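Local coordinates for protein 6-phospho-alpha-glucosidase (Merdibacter massiliensis, PDB 6VC6) that probably hydrolyses 6-phospho-alpha-glucosides as a family 4 glycoside hydrolase, using NAD and a manganese ion, at residues N344-N350 / R370-I376. Numbering follows the deposited sequence.
Sequences NEGAIAN and RMAVGNI
Arg370 has CG between its backbone N and carbonyl carbon (chi1 71°), and the chain then runs extended to NE, which brings the guanidinium to Asn344 and Glu345. Asn350 takes a similar first torsion (chi1 49°) and turns its amide onto the backbone of Ile376. Between these two grips the backbones form a single beta bridge, Ile348 with Gly374. It joins two loops next to the mixed sheet, one after strand 336-343 and one between edge strand 367-370 and helix 378-400. Both loops fall in the C-terminal sequence family of the family 4 glycosyl hydrolases.

Residues 344-347 make a type I' beta turn, and Arg370 binds two of its carbonyls. NE donates to Asn344 O at 2.7 Å, with the oxygen tilted from the guanidinium plane. NH2 reaches Glu345 O at 3.0 Å, in that plane and at its edge. Ala347 N also donates to Asn344 O, from the opposite face of the carbonyl to NE. Ala347 CB packs against Arg370 NE and CD and also touches Leu359 of strand 356-364.

At the bridge, Val373 N donates to Ala347 O at 2.9 Å. Ala349 N returns a bond to Gly374 O at 3.0 Å. One water links Gly346 O to Gly374 N.

Ile348 CG2 meets Ile376 CD1 at 4.0 Å. Asn375 OD1 lies beside Ala349 CB. The Asn350 amide acts as donor and acceptor to one residue. Its OD1 accepts from Ile376 N at 3.2 Å, while ND2 donates to an in-plane lone pair of Ile376 O at 3.0 Å.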
loop_
_atom_site.group_PDB
_atom_site.type_symbol
_atom_site.label_atom_id
_atom_site.label_comp_id
_atom_site.label_asym_id
_atom_site.label_seq_id
_atom_site.Cartn_x
_atom_site.Cartn_y
_atom_site.Cartn_z
ATOM N N ASN A 344 -15.099 2.459 -9.060
ATOM C CA ASN A 344 -15.624 3.802 -9.281
ATOM C C ASN A 344 -17.136 3.795 -9.487
ATOM O O ASN A 344 -17.889 4.160 -8.579
ATOM C CB ASN A 344 -14.927 4.446 -10.481
ATOM C CG ASN A 344 -15.380 5.870 -10.724
ATOM O OD1 ASN A 344 -15.696 6.601 -9.787
ATOM N ND2 ASN A 344 -15.407 6.275 -11.989
ATOM N N GLU A 345 -17.573 3.390 -10.679
ATOM C CA GLU A 345 -18.987 3.312 -11.051
ATOM C C GLU A 345 -19.743 4.589 -10.675
ATOM O O GLU A 345 -20.745 4.569 -9.960
ATOM C CB GLU A 345 -19.655 2.081 -10.432
ATOM C CG GLU A 345 -20.790 1.515 -11.280
ATOM C CD GLU A 345 -21.428 0.281 -10.673
ATOM O OE1 GLU A 345 -20.690 -0.567 -10.130
ATOM O OE2 GLU A 345 -22.670 0.158 -10.743
ATOM N N GLY A 346 -19.235 5.715 -11.175
ATOM C CA GLY A 346 -19.891 6.995 -11.038
ATOM C C GLY A 346 -19.364 7.870 -9.919
ATOM O O GLY A 346 -19.642 9.076 -9.918
ATOM N N ALA A 347 -18.619 7.301 -8.968
ATOM C CA ALA A 347 -18.094 8.100 -7.863
ATOM C C ALA A 347 -17.182 9.209 -8.373
ATOM O O ALA A 347 -17.222 10.338 -7.871
ATOM C CB ALA A 347 -17.363 7.200 -6.871
ATOM N N ILE A 348 -16.348 8.905 -9.361
ATOM C CA ILE A 348 -15.686 9.915 -10.176
ATOM C C ILE A 348 -16.438 9.951 -11.500
ATOM O O ILE A 348 -16.342 9.018 -12.305
ATOM C CB ILE A 348 -14.194 9.613 -10.369
ATOM C CG1 ILE A 348 -13.500 9.484 -9.011
ATOM C CG2 ILE A 348 -13.535 10.703 -11.201
ATOM C CD1 ILE A 348 -11.993 9.349 -9.099
ATOM N N ALA A 349 -17.193 11.029 -11.723
ATOM C CA ALA A 349 -18.259 10.998 -12.720
ATOM C C ALA A 349 -17.733 10.926 -14.149
ATOM O O ALA A 349 -18.377 10.309 -15.006
ATOM C CB ALA A 349 -19.168 12.216 -12.550
ATOM N N ASN A 350 -16.586 11.541 -14.438
ATOM C CA ASN A 350 -16.064 11.576 -15.799
ATOM C C ASN A 350 -14.946 10.563 -16.031
ATOM O O ASN A 350 -14.139 10.740 -16.950
ATOM C CB ASN A 350 -15.592 12.987 -16.155
ATOM C CG ASN A 350 -14.697 13.592 -15.094
ATOM O OD1 ASN A 350 -14.555 13.049 -13.999
ATOM N ND2 ASN A 350 -14.094 14.732 -15.412
ATOM N N ARG A 370 -18.755 4.367 -0.719
ATOM C CA ARG A 370 -18.028 5.492 -1.285
ATOM C C ARG A 370 -18.933 6.707 -1.452
ATOM O O ARG A 370 -20.146 6.590 -1.651
ATOM C CB ARG A 370 -17.412 5.112 -2.632
ATOM C CG ARG A 370 -18.420 4.937 -3.753
ATOM C CD ARG A 370 -17.870 4.064 -4.869
ATOM N NE ARG A 370 -18.755 4.041 -6.031
ATOM C CZ ARG A 370 -19.870 3.322 -6.109
ATOM N NH1 ARG A 370 -20.246 2.560 -5.091
ATOM N NH2 ARG A 370 -20.613 3.365 -7.207
HETATM N N MSE A 371 -18.322 7.884 -1.371
HETATM C CA MSE A 371 -19.035 9.143 -1.539
HETATM C C MSE A 371 -18.705 9.790 -2.873
HETATM O O MSE A 371 -17.552 9.801 -3.303
HETATM C CB MSE A 371 -18.705 10.093 -0.399
HETATM C CG MSE A 371 -19.677 9.974 0.740
HETATM SE SE MSE A 371 -19.326 11.237 2.156
HETATM C CE MSE A 371 -18.466 9.988 3.363
ATOM N N ALA A 372 -19.728 10.322 -3.533
ATOM C CA ALA A 372 -19.548 10.898 -4.856
ATOM C C ALA A 372 -18.676 12.145 -4.790
ATOM O O ALA A 372 -18.809 12.974 -3.887
ATOM C CB ALA A 372 -20.902 11.235 -5.477
ATOM N N VAL A 373 -17.772 12.263 -5.757
ATOM C CA VAL A 373 -16.927 13.440 -5.890
ATOM C C VAL A 373 -17.337 14.305 -7.078
ATOM O O VAL A 373 -17.103 15.524 -7.047
ATOM C CB VAL A 373 -15.439 13.036 -5.991
ATOM C CG1 VAL A 373 -14.541 14.228 -6.298
ATOM C CG2 VAL A 373 -14.996 12.362 -4.702
ATOM N N GLY A 374 -17.982 13.736 -8.088
ATOM C CA GLY A 374 -18.381 14.493 -9.253
ATOM C C GLY A 374 -17.320 14.462 -10.334
ATOM O O GLY A 374 -16.424 13.614 -10.357
ATOM N N ASN A 375 -17.431 15.418 -11.251
ATOM C CA ASN A 375 -16.464 15.543 -12.332
ATOM C C ASN A 375 -15.203 16.229 -11.823
ATOM O O ASN A 375 -15.268 17.316 -11.240
ATOM C CB ASN A 375 -17.067 16.328 -13.497
ATOM C CG ASN A 375 -18.277 15.641 -14.096
ATOM O OD1 ASN A 375 -18.193 14.504 -14.562
ATOM N ND2 ASN A 375 -19.414 16.328 -14.085
ATOM N N ILE A 376 -14.058 15.589 -12.036
ATOM C CA ILE A 376 -12.772 16.147 -11.626
ATOM C C ILE A 376 -12.284 17.090 -12.719
ATOM O O ILE A 376 -12.670 16.928 -13.887
ATOM C CB ILE A 376 -11.750 15.037 -11.336
ATOM C CG1 ILE A 376 -11.626 14.092 -12.533
ATOM C CG2 ILE A 376 -12.145 14.267 -10.085
ATOM C CD1 ILE A 376 -10.545 13.045 -12.372
HETATM O O HOH W 1 -19.698 11.499 -8.969
#